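Local structure of GCN5-related N-acetyltransferase (Kribbella flavida, 4IUS) at residues Arg9-Arg20 against Thr179-Glu187; Met98-Val109 against Tyr241-Asp252. The protein probably transfers an acyl group, most likely acetyl from a coenzyme A thioester, to an amine acceptor. The protein carries 1 engineered substitution. One frame throughout, in Å; residues are numbered along the deposited sequence.

Interaction 1: residues Arg9-Arg20 against Thr179-Glu187; sequences RIASAQLQGLVR and TAIADGVTE. With EDO (1,2-ethanediol), chain E; SO4 (sulfate ion), chain C; SO4 (sulfate ion), chain D.
Two arginines, one near each end of the segment Arg9-Arg20, reach carbonyl oxygens around a single type I' turn, Ala182 to Val185. Arg9 NH2 lies 3.1 Å from Asp183 O, with an N-H...O angle of 172° and the oxygen in the guanidinium plane; its NE forms a salt bridge with Asp183 OD2 (3.3 Å) whose hydrogen bond is weak. The chain gets there fully extended, CG anti to the backbone N (chi1 -177°), and guanidinium and carboxylate planes stand 68° apart. NH2 is also hydrogen-bonded to Thr221 OG1, and a water joins Arg9 O to Asp183 OD2. Replacing Arg9 by an alanine would remove the guanidinium and is likely to leave the Asp183 carbonyl oxygen and carboxylate without their charged mate. At the other end, Arg20 NH2 donates to Ile181 O (3.0 Å), while its NE and NH2 both hydrogen-bond a sulfate, probably from the crystallisation liquor. Gln16 NE2 bridges that sulfate and a second one, which also takes the Asp183 N-H. Between the arginines, Ala13 CB sits 3.6 Å from Val185 CB. The hairpin joins strands 171-179 and 185-193; Ile10 and Val185 meet Trp224 of strand 222-225, whereas Leu15 and Leu18 pack the helix against strands 30-35 and 44-47.

Interaction 2: residues Met98-Val109 against Tyr241-Asp252; sequences MTIVSRPPLLAV and YEPKATAVHLGD
Thr99 and Gly251 exchange a pair of backbone hydrogen bonds, each 2.9 Å between N of one residue and O of the other, and begin an antiparallel ladder that ends with Ala108 and Glu242. Two classic beta bulges break its register. At the first, Val101 and Ser102 both face His249, whose O accepts from Val101 N and whose N gives a nearly straight bond (177°) to Ser102 O. At the second, Leu106 O is gripped by two donors, Lys244 N at 2.9 Å and, less straight, Ala245 N at 3.3 Å.

CH-pi contacts involve two rings. With chi1 70° the Val109 CG1 methyl is turned over one face of Tyr241, 3.7 Å from the ring centroid. Pro104 CG lies over one face of His249, offset toward the ring's rim and 4.0 Å from its centroid, while the ring's ND1 and Ser102 OG are both hydrogen-bonded to the C-terminal Arg261.

Among apolar contacts, Ile100 and Leu250 share a face, CG1 beside CD2 (3.7 Å), and Ile100 CG1 also meets Val248; Leu106, on the other face, touches Ala247 CB with CD2 (3.7 Å).

This long pairing joins strand 99-109 to the C-terminal strand 242-251 within the mixed eight-stranded sheet, between strands 78-82 and 222-225; helix 89-95 packs on Ile100, Val248 and Leu250, while Leu106 meets Trp224 and Val82.

Overall arrangement
From the N terminus the chain passes through 9-20, 98-109, 179-187 and 241-252, so the two contacts cross. Interaction 1 closes a loop of 158 intervening residues, joining helix 6-19 to the hairpin that leads into strand 185-193. Interaction 2 opens inside that loop and ends beyond it, closing 131 residues as strand 242-251 returns to strand 99-109. Both reach the same mixed eight-stranded sheet, with strand 222-225 standing between 99-109 and 185-193. Their centres are about 16 Å apart, yet they touch directly: Ile10 CG2 lies 4.1 Å from Leu106 CD1. Trp224 meets residues of both, linking the early helix with the C-terminal strand pairing.

Interaction 1: residues Arg9-Arg20 against Thr179-Glu187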
loop_
_atom_site.group_PDB
_atom_site.type_symbol
_atom_site.label_atom_id
_atom_site.label_comp_id
_atom_site.label_asym_id
_atom_site.label_seq_id
_atom_site.Cartn_x
_atom_site.Cartn_y
_atom_site.Cartn_z
ATOM N N ARG A 9 10.714 8.586 4.812
ATOM C CA ARG A 9 11.087 8.089 3.492
ATOM C C ARG A 9 9.902 7.358 2.852
ATOM O O ARG A 9 9.611 7.558 1.667
ATOM C CB ARG A 9 12.283 7.186 3.623
ATOM C CG ARG A 9 12.754 6.695 2.276
ATOM C CD ARG A 9 13.951 5.793 2.362
ATOM N NE ARG A 9 14.248 5.252 1.043
ATOM C CZ ARG A 9 15.004 4.189 0.846
ATOM N NH1 ARG A 9 15.543 3.527 1.865
ATOM N NH2 ARG A 9 15.151 3.734 -0.380
ATOM N N ILE A 10 9.221 6.510 3.620
ATOM C CA ILE A 10 8.105 5.747 3.112
ATOM C C ILE A 10 6.951 6.672 2.752
ATOM O O ILE A 10 6.374 6.583 1.649
ATOM C CB ILE A 10 7.646 4.688 4.106
ATOM C CG1 ILE A 10 8.724 3.570 4.167
ATOM C CG2 ILE A 10 6.281 4.121 3.732
ATOM C CD1 ILE A 10 8.490 2.562 5.283
ATOM N N ALA A 11 6.622 7.624 3.619
ATOM C CA ALA A 11 5.516 8.553 3.329
ATOM C C ALA A 11 5.803 9.374 2.076
ATOM O O ALA A 11 4.922 9.614 1.249
ATOM C CB ALA A 11 5.241 9.439 4.531
ATOM N N SER A 12 7.024 9.854 1.941
ATOM C CA SER A 12 7.413 10.652 0.803
ATOM C C SER A 12 7.351 9.843 -0.505
ATOM O O SER A 12 6.906 10.347 -1.528
ATOM C CB SER A 12 8.817 11.255 0.992
ATOM O OG SER A 12 8.828 12.269 1.977
ATOM N N ALA A 13 7.802 8.599 -0.452
ATOM C CA ALA A 13 7.757 7.731 -1.610
ATOM C C ALA A 13 6.317 7.405 -1.979
ATOM O O ALA A 13 5.993 7.328 -3.190
ATOM C CB ALA A 13 8.548 6.457 -1.363
ATOM N N GLN A 14 5.456 7.198 -0.990
ATOM C CA GLN A 14 4.056 6.958 -1.267
ATOM C C GLN A 14 3.453 8.145 -2.023
ATOM O O GLN A 14 2.754 7.983 -3.016
ATOM C CB GLN A 14 3.303 6.701 0.031
ATOM C CG GLN A 14 1.854 6.331 -0.148
ATOM C CD GLN A 14 1.179 6.265 1.194
ATOM O OE1 GLN A 14 0.946 5.187 1.720
ATOM N NE2 GLN A 14 0.931 7.425 1.792
ATOM N N LEU A 15 3.728 9.351 -1.543
ATOM C CA LEU A 15 3.229 10.546 -2.219
ATOM C C LEU A 15 3.732 10.642 -3.657
ATOM O O LEU A 15 2.962 10.899 -4.573
ATOM C CB LEU A 15 3.581 11.786 -1.431
ATOM C CG LEU A 15 3.196 13.139 -1.985
ATOM C CD1 LEU A 15 1.714 13.272 -2.264
ATOM C CD2 LEU A 15 3.710 14.255 -1.085
ATOM N N GLN A 16 5.032 10.437 -3.828
ATOM C CA GLN A 16 5.651 10.477 -5.144
ATOM C C GLN A 16 4.953 9.500 -6.098
ATOM O O GLN A 16 4.678 9.828 -7.270
ATOM C CB GLN A 16 7.148 10.158 -5.022
ATOM C CG GLN A 16 7.943 10.269 -6.307
ATOM C CD GLN A 16 9.400 9.900 -6.129
ATOM O OE1 GLN A 16 9.937 9.888 -5.015
ATOM N NE2 GLN A 16 10.050 9.590 -7.230
ATOM N N GLY A 17 4.613 8.301 -5.603
ATOM C CA GLY A 17 3.892 7.318 -6.433
ATOM C C GLY A 17 2.472 7.753 -6.756
ATOM O O GLY A 17 2.017 7.664 -7.916
ATOM N N LEU A 18 1.786 8.265 -5.756
ATOM C CA LEU A 18 0.375 8.591 -5.908
ATOM C C LEU A 18 0.148 9.723 -6.898
ATOM O O LEU A 18 -0.843 9.733 -7.631
ATOM C CB LEU A 18 -0.261 8.966 -4.580
ATOM C CG LEU A 18 -0.484 7.806 -3.597
ATOM C CD1 LEU A 18 -0.782 8.336 -2.195
ATOM C CD2 LEU A 18 -1.598 6.850 -4.043
ATOM N N VAL A 19 1.037 10.722 -6.888
ATOM C CA VAL A 19 0.842 11.901 -7.721
ATOM C C VAL A 19 1.046 11.630 -9.203
ATOM O O VAL A 19 0.635 12.428 -10.020
ATOM C CB VAL A 19 1.720 13.099 -7.313
ATOM C CG1 VAL A 19 1.441 13.566 -5.891
ATOM C CG2 VAL A 19 3.192 12.847 -7.525
ATOM N N ARG A 20 1.658 10.500 -9.566
ATOM C CA ARG A 20 1.838 10.189 -10.979
ATOM C C ARG A 20 0.504 10.049 -11.708
ATOM O O ARG A 20 0.493 10.210 -12.930
ATOM C CB ARG A 20 2.660 8.929 -11.180
ATOM C CG ARG A 20 4.070 9.017 -10.623
ATOM C CD ARG A 20 4.760 7.676 -10.735
ATOM N NE ARG A 20 6.161 7.733 -10.310
ATOM C CZ ARG A 20 6.791 6.811 -9.564
ATOM N NH1 ARG A 20 6.167 5.745 -9.104
ATOM N NH2 ARG A 20 8.069 6.961 -9.291
ATOM N N THR A 179 4.475 -2.307 -6.039
ATOM C CA THR A 179 4.182 -1.070 -6.679
ATOM C C THR A 179 5.380 -0.500 -7.431
ATOM O O THR A 179 6.516 -0.866 -7.171
ATOM C CB THR A 179 3.673 0.001 -5.684
ATOM O OG1 THR A 179 4.748 0.299 -4.783
ATOM C CG2 THR A 179 2.462 -0.480 -4.928
ATOM N N ALA A 180 5.099 0.412 -8.360
ATOM C CA ALA A 180 6.137 1.160 -9.023
ATOM C C ALA A 180 7.084 1.755 -7.984
ATOM O O ALA A 180 6.665 2.356 -6.983
ATOM C CB ALA A 180 5.525 2.256 -9.870
ATOM N N ILE A 181 8.382 1.688 -8.260
ATOM C CA ILE A 181 9.392 2.180 -7.343
ATOM C C ILE A 181 9.348 3.712 -7.345
ATOM O O ILE A 181 9.162 4.333 -8.395
ATOM C CB ILE A 181 10.778 1.631 -7.704
ATOM C CG1 ILE A 181 10.972 0.178 -7.254
ATOM C CG2 ILE A 181 11.902 2.520 -7.133
ATOM C CD1 ILE A 181 10.040 -0.903 -7.753
ATOM N N ALA A 182 9.558 4.296 -6.175
ATOM C CA ALA A 182 9.724 5.735 -5.992
ATOM C C ALA A 182 10.841 5.916 -4.966
ATOM O O ALA A 182 10.750 5.416 -3.874
ATOM C CB ALA A 182 8.418 6.365 -5.515
ATOM N N ASP A 183 11.914 6.633 -5.317
ATOM C CA ASP A 183 13.045 6.810 -4.388
ATOM C C ASP A 183 13.542 5.481 -3.809
ATOM O O ASP A 183 13.863 5.380 -2.622
ATOM C CB ASP A 183 12.690 7.759 -3.191
ATOM C CG ASP A 183 13.860 7.957 -2.204
ATOM O OD1 ASP A 183 15.003 8.233 -2.660
ATOM O OD2 ASP A 183 13.660 7.855 -0.942
ATOM N N GLY A 184 13.581 4.456 -4.648
ATOM C CA GLY A 184 14.048 3.138 -4.210
ATOM C C GLY A 184 13.054 2.336 -3.373
ATOM O O GLY A 184 13.362 1.218 -2.958
ATOM N N VAL A 185 11.880 2.888 -3.115
ATOM C CA VAL A 185 10.901 2.278 -2.251
ATOM C C VAL A 185 9.792 1.660 -3.090
ATOM O O VAL A 185 9.323 2.244 -4.060
ATOM C CB VAL A 185 10.284 3.311 -1.272
ATOM C CG1 VAL A 185 9.353 2.605 -0.316
ATOM C CG2 VAL A 185 11.362 4.073 -0.527
ATOM N N THR A 186 9.390 0.452 -2.681
ATOM C CA THR A 186 8.210 -0.222 -3.202
ATOM C C THR A 186 7.337 -0.687 -2.042
ATOM O O THR A 186 7.842 -0.969 -0.977
ATOM C CB THR A 186 8.592 -1.432 -4.098
ATOM O OG1 THR A 186 7.406 -1.922 -4.763
ATOM C CG2 THR A 186 9.239 -2.558 -3.309
ATOM N N GLU A 187 6.029 -0.766 -2.288
ATOM C CA GLU A 187 5.076 -1.411 -1.431
ATOM C C GLU A 187 4.742 -2.777 -1.992
ATOM O O GLU A 187 4.388 -2.868 -3.171
ATOM C CB GLU A 187 3.813 -0.572 -1.285
ATOM C CG GLU A 187 2.829 -1.237 -0.320
ATOM C CD GLU A 187 1.445 -0.620 -0.230
ATOM O OE1 GLU A 187 1.212 0.358 -0.949
ATOM O OE2 GLU A 187 0.623 -1.126 0.582
HETATM C C1 EDO E . 5.541 2.819 -2.819
HETATM O O1 EDO E . 5.428 3.331 -1.479
HETATM C C2 EDO E . 6.297 3.835 -3.668
HETATM O O2 EDO E . 5.387 4.682 -4.401
HETATM S S SO4 C . 8.830 10.340 -10.759
HETATM O O1 SO4 C . 9.648 9.153 -10.431
HETATM O O2 SO4 C . 7.447 9.920 -11.075
HETATM O O3 SO4 C . 8.710 11.211 -9.569
HETATM O O4 SO4 C . 9.395 11.052 -11.916
HETATM S S SO4 D . 13.789 8.720 -7.764
HETATM O O1 SO4 D . 14.836 7.893 -7.128
HETATM O O2 SO4 D . 12.445 8.099 -7.652
HETATM O O3 SO4 D . 13.727 10.060 -7.153
HETATM O O4 SO4 D . 14.176 8.886 -9.168
HETATM O O HOH W 1 11.238 8.843 -0.204
#

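Interaction 2: residues Met98-Val109 against Tyr241-Asp252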
loop_
_atom_site.group_PDB
_atom_site.type_symbol
_atom_site.label_atom_id
_atom_site.label_comp_id
_atom_site.label_asym_id
_atom_site.label_seq_id
_atom_site.Cartn_x
_atom_site.Cartn_y
_atom_site.Cartn_z
HETATM N N MSE A 98 -12.561 14.093 11.313
HETATM C CA MSE A 98 -12.227 12.781 10.845
HETATM C C MSE A 98 -12.277 11.753 11.967
HETATM O O MSE A 98 -12.239 12.107 13.156
HETATM C CB MSE A 98 -10.885 12.770 10.133
HETATM C CG MSE A 98 -10.818 13.752 8.990
HETATM SE SE MSE A 98 -9.411 13.368 7.685
HETATM C CE MSE A 98 -10.307 12.055 6.603
ATOM N N THR A 99 -12.286 10.470 11.588
ATOM C CA THR A 99 -12.277 9.358 12.536
ATOM C C THR A 99 -11.123 8.423 12.167
ATOM O O THR A 99 -10.997 8.026 11.010
ATOM C CB THR A 99 -13.590 8.555 12.452
ATOM O OG1 THR A 99 -14.665 9.430 12.789
ATOM C CG2 THR A 99 -13.582 7.355 13.410
ATOM N N ILE A 100 -10.304 8.045 13.137
ATOM C CA ILE A 100 -9.291 7.021 12.919
ATOM C C ILE A 100 -9.988 5.664 12.969
ATOM O O ILE A 100 -10.549 5.277 13.995
ATOM C CB ILE A 100 -8.138 7.115 13.952
ATOM C CG1 ILE A 100 -7.363 8.421 13.797
ATOM C CG2 ILE A 100 -7.222 5.900 13.816
ATOM C CD1 ILE A 100 -6.429 8.750 14.945
ATOM N N VAL A 101 -9.940 4.960 11.849
ATOM C CA VAL A 101 -10.497 3.627 11.739
ATOM C C VAL A 101 -9.499 2.536 12.118
ATOM O O VAL A 101 -9.878 1.509 12.645
ATOM C CB VAL A 101 -11.046 3.460 10.306
ATOM C CG1 VAL A 101 -11.446 2.032 10.007
ATOM C CG2 VAL A 101 -12.259 4.377 10.143
ATOM N N SER A 102 -8.229 2.777 11.835
ATOM C CA SER A 102 -7.190 1.791 12.096
ATOM C C SER A 102 -5.836 2.459 12.136
ATOM O O SER A 102 -5.661 3.534 11.561
ATOM C CB SER A 102 -7.170 0.721 11.036
ATOM O OG SER A 102 -6.823 1.259 9.782
ATOM N N ARG A 103 -4.893 1.772 12.779
ATOM C CA ARG A 103 -3.492 2.159 12.813
ATOM C C ARG A 103 -2.677 0.949 12.449
ATOM O O ARG A 103 -2.006 0.334 13.286
ATOM C CB ARG A 103 -3.076 2.718 14.163
ATOM C CG ARG A 103 -3.655 4.096 14.414
ATOM C CD ARG A 103 -3.305 4.629 15.791
ATOM N NE ARG A 103 -3.989 3.878 16.834
ATOM C CZ ARG A 103 -3.721 3.990 18.148
ATOM N NH1 ARG A 103 -2.767 4.808 18.588
ATOM N NH2 ARG A 103 -4.400 3.266 19.024
ATOM N N PRO A 104 -2.712 0.572 11.189
ATOM C CA PRO A 104 -1.989 -0.662 10.827
ATOM C C PRO A 104 -0.483 -0.495 10.877
ATOM O O PRO A 104 0.056 0.567 10.584
ATOM C CB PRO A 104 -2.449 -0.937 9.415
ATOM C CG PRO A 104 -3.286 0.190 8.979
ATOM C CD PRO A 104 -3.438 1.166 10.061
ATOM N N PRO A 105 0.226 -1.580 11.178
ATOM C CA PRO A 105 1.667 -1.495 11.215
ATOM C C PRO A 105 2.250 -1.505 9.819
ATOM O O PRO A 105 1.744 -2.227 8.943
ATOM C CB PRO A 105 2.054 -2.741 12.020
ATOM C CG PRO A 105 0.966 -3.717 11.667
ATOM C CD PRO A 105 -0.271 -2.890 11.529
ATOM N N LEU A 106 3.347 -0.796 9.644
ATOM C CA LEU A 106 4.112 -0.860 8.423
ATOM C C LEU A 106 5.373 -1.659 8.718
ATOM O O LEU A 106 6.180 -1.281 9.571
ATOM C CB LEU A 106 4.491 0.521 7.892
ATOM C CG LEU A 106 3.350 1.461 7.550
ATOM C CD1 LEU A 106 3.935 2.602 6.713
ATOM C CD2 LEU A 106 2.222 0.734 6.806
ATOM N N LEU A 107 5.498 -2.779 8.023
ATOM C CA LEU A 107 6.624 -3.687 8.135
ATOM C C LEU A 107 7.540 -3.459 6.945
ATOM O O LEU A 107 7.072 -3.155 5.854
ATOM C CB LEU A 107 6.184 -5.134 8.134
ATOM C CG LEU A 107 5.043 -5.580 9.099
ATOM C CD1 LEU A 107 4.812 -7.101 9.026
ATOM C CD2 LEU A 107 5.167 -5.086 10.501
ATOM N N ALA A 108 8.841 -3.524 7.145
ATOM C CA ALA A 108 9.778 -3.225 6.071
ATOM C C ALA A 108 10.956 -4.187 6.050
ATOM O O ALA A 108 11.297 -4.774 7.077
ATOM C CB ALA A 108 10.260 -1.764 6.088
ATOM N N VAL A 109 11.600 -4.283 4.897
ATOM C CA VAL A 109 12.767 -5.142 4.748
ATOM C C VAL A 109 13.668 -4.535 3.655
ATOM O O VAL A 109 13.216 -3.874 2.702
ATOM C CB VAL A 109 12.381 -6.610 4.377
ATOM C CG1 VAL A 109 11.834 -6.723 2.928
ATOM C CG2 VAL A 109 13.573 -7.553 4.586
ATOM N N TYR A 241 10.971 -9.232 7.328
ATOM C CA TYR A 241 10.246 -7.986 7.568
ATOM C C TYR A 241 10.168 -7.709 9.061
ATOM O O TYR A 241 9.953 -8.625 9.872
ATOM C CB TYR A 241 8.823 -8.113 7.017
ATOM C CG TYR A 241 8.660 -7.845 5.524
ATOM C CD1 TYR A 241 8.388 -6.595 5.071
ATOM C CD2 TYR A 241 8.729 -8.870 4.602
ATOM C CE1 TYR A 241 8.278 -6.334 3.730
ATOM C CE2 TYR A 241 8.575 -8.623 3.245
ATOM C CZ TYR A 241 8.348 -7.365 2.807
ATOM O OH TYR A 241 8.178 -7.032 1.477
ATOM N N GLU A 242 10.262 -6.436 9.395
ATOM C CA GLU A 242 10.165 -5.987 10.777
ATOM C C GLU A 242 9.290 -4.748 10.836
ATOM O O GLU A 242 9.304 -3.938 9.921
ATOM C CB GLU A 242 11.534 -5.615 11.330
ATOM C CG GLU A 242 12.538 -6.740 11.381
ATOM C CD GLU A 242 13.845 -6.200 11.895
ATOM O OE1 GLU A 242 13.853 -5.834 13.076
ATOM O OE2 GLU A 242 14.837 -6.084 11.115
ATOM N N PRO A 243 8.595 -4.576 11.963
ATOM C CA PRO A 243 7.805 -3.334 12.126
ATOM C C PRO A 243 8.695 -2.117 12.187
ATOM O O PRO A 243 9.669 -2.118 12.942
ATOM C CB PRO A 243 7.034 -3.553 13.425
ATOM C CG PRO A 243 7.781 -4.586 14.112
ATOM C CD PRO A 243 8.477 -5.463 13.125
ATOM N N LYS A 244 8.378 -1.082 11.421
ATOM C CA LYS A 244 9.190 0.114 11.347
ATOM C C LYS A 244 8.393 1.418 11.468
ATOM O O LYS A 244 8.994 2.459 11.718
ATOM C CB LYS A 244 9.990 0.128 10.048
ATOM C CG LYS A 244 11.113 -0.905 10.007
ATOM C CD LYS A 244 12.269 -0.562 10.942
ATOM C CE LYS A 244 13.330 -1.594 10.991
ATOM N NZ LYS A 244 14.317 -1.057 11.959
ATOM N N ALA A 245 7.081 1.396 11.275
ATOM C CA ALA A 245 6.280 2.620 11.331
ATOM C C ALA A 245 4.843 2.260 11.589
ATOM O O ALA A 245 4.451 1.095 11.580
ATOM C CB ALA A 245 6.448 3.454 10.039
ATOM N N THR A 246 4.034 3.282 11.795
ATOM C CA THR A 246 2.622 3.127 12.142
ATOM C C THR A 246 1.822 3.915 11.135
ATOM O O THR A 246 1.935 5.138 11.080
ATOM C CB THR A 246 2.328 3.740 13.553
ATOM O OG1 THR A 246 3.268 3.250 14.513
ATOM C CG2 THR A 246 0.911 3.443 13.999
ATOM N N ALA A 247 1.007 3.247 10.314
ATOM C CA ALA A 247 0.078 3.941 9.445
ATOM C C ALA A 247 -1.134 4.367 10.259
ATOM O O ALA A 247 -1.425 3.807 11.320
ATOM C CB ALA A 247 -0.320 3.028 8.286
ATOM N N VAL A 248 -1.830 5.365 9.760
ATOM C CA VAL A 248 -3.079 5.820 10.374
ATOM C C VAL A 248 -4.070 6.046 9.229
ATOM O O VAL A 248 -3.752 6.750 8.295
ATOM C CB VAL A 248 -2.900 7.154 11.125
ATOM C CG1 VAL A 248 -4.181 7.395 11.932
ATOM C CG2 VAL A 248 -1.693 7.105 12.100
ATOM N N HIS A 249 -5.211 5.374 9.285
ATOM C CA HIS A 249 -6.247 5.466 8.252
ATOM C C HIS A 249 -7.432 6.163 8.869
ATOM O O HIS A 249 -7.970 5.721 9.876
ATOM C CB HIS A 249 -6.651 4.073 7.756
ATOM C CG HIS A 249 -5.569 3.352 7.013
ATOM N ND1 HIS A 249 -5.777 2.158 6.415
ATOM C CD2 HIS A 249 -4.290 3.741 6.672
ATOM C CE1 HIS A 249 -4.639 1.772 5.804
ATOM N NE2 HIS A 249 -3.729 2.730 5.958
ATOM N N LEU A 250 -7.819 7.280 8.275
ATOM C CA LEU A 250 -8.893 8.146 8.737
ATOM C C LEU A 250 -9.979 8.298 7.685
ATOM O O LEU A 250 -9.684 8.347 6.490
ATOM C CB LEU A 250 -8.363 9.556 9.055
ATOM C CG LEU A 250 -7.188 9.631 10.037
ATOM C CD1 LEU A 250 -5.816 9.755 9.365
ATOM C CD2 LEU A 250 -7.433 10.801 10.996
ATOM N N GLY A 251 -11.213 8.429 8.141
ATOM C CA GLY A 251 -12.294 8.730 7.248
ATOM C C GLY A 251 -13.165 9.893 7.713
ATOM O O GLY A 251 -13.327 10.120 8.902
ATOM N N ASP A 252 -13.772 10.585 6.762
ATOM C CA ASP A 252 -14.797 11.578 7.044
ATOM C C ASP A 252 -16.097 10.892 7.448
ATOM O O ASP A 252 -16.298 9.683 7.268
ATOM C CB ASP A 252 -15.026 12.489 5.849
ATOM C CG ASP A 252 -14.360 13.822 5.975
ATOM O OD1 ASP A 252 -13.554 14.043 6.879
ATOM O OD2 ASP A 252 -14.618 14.663 5.082
HETATM O O HOH W 2 -15.440 11.003 10.707
#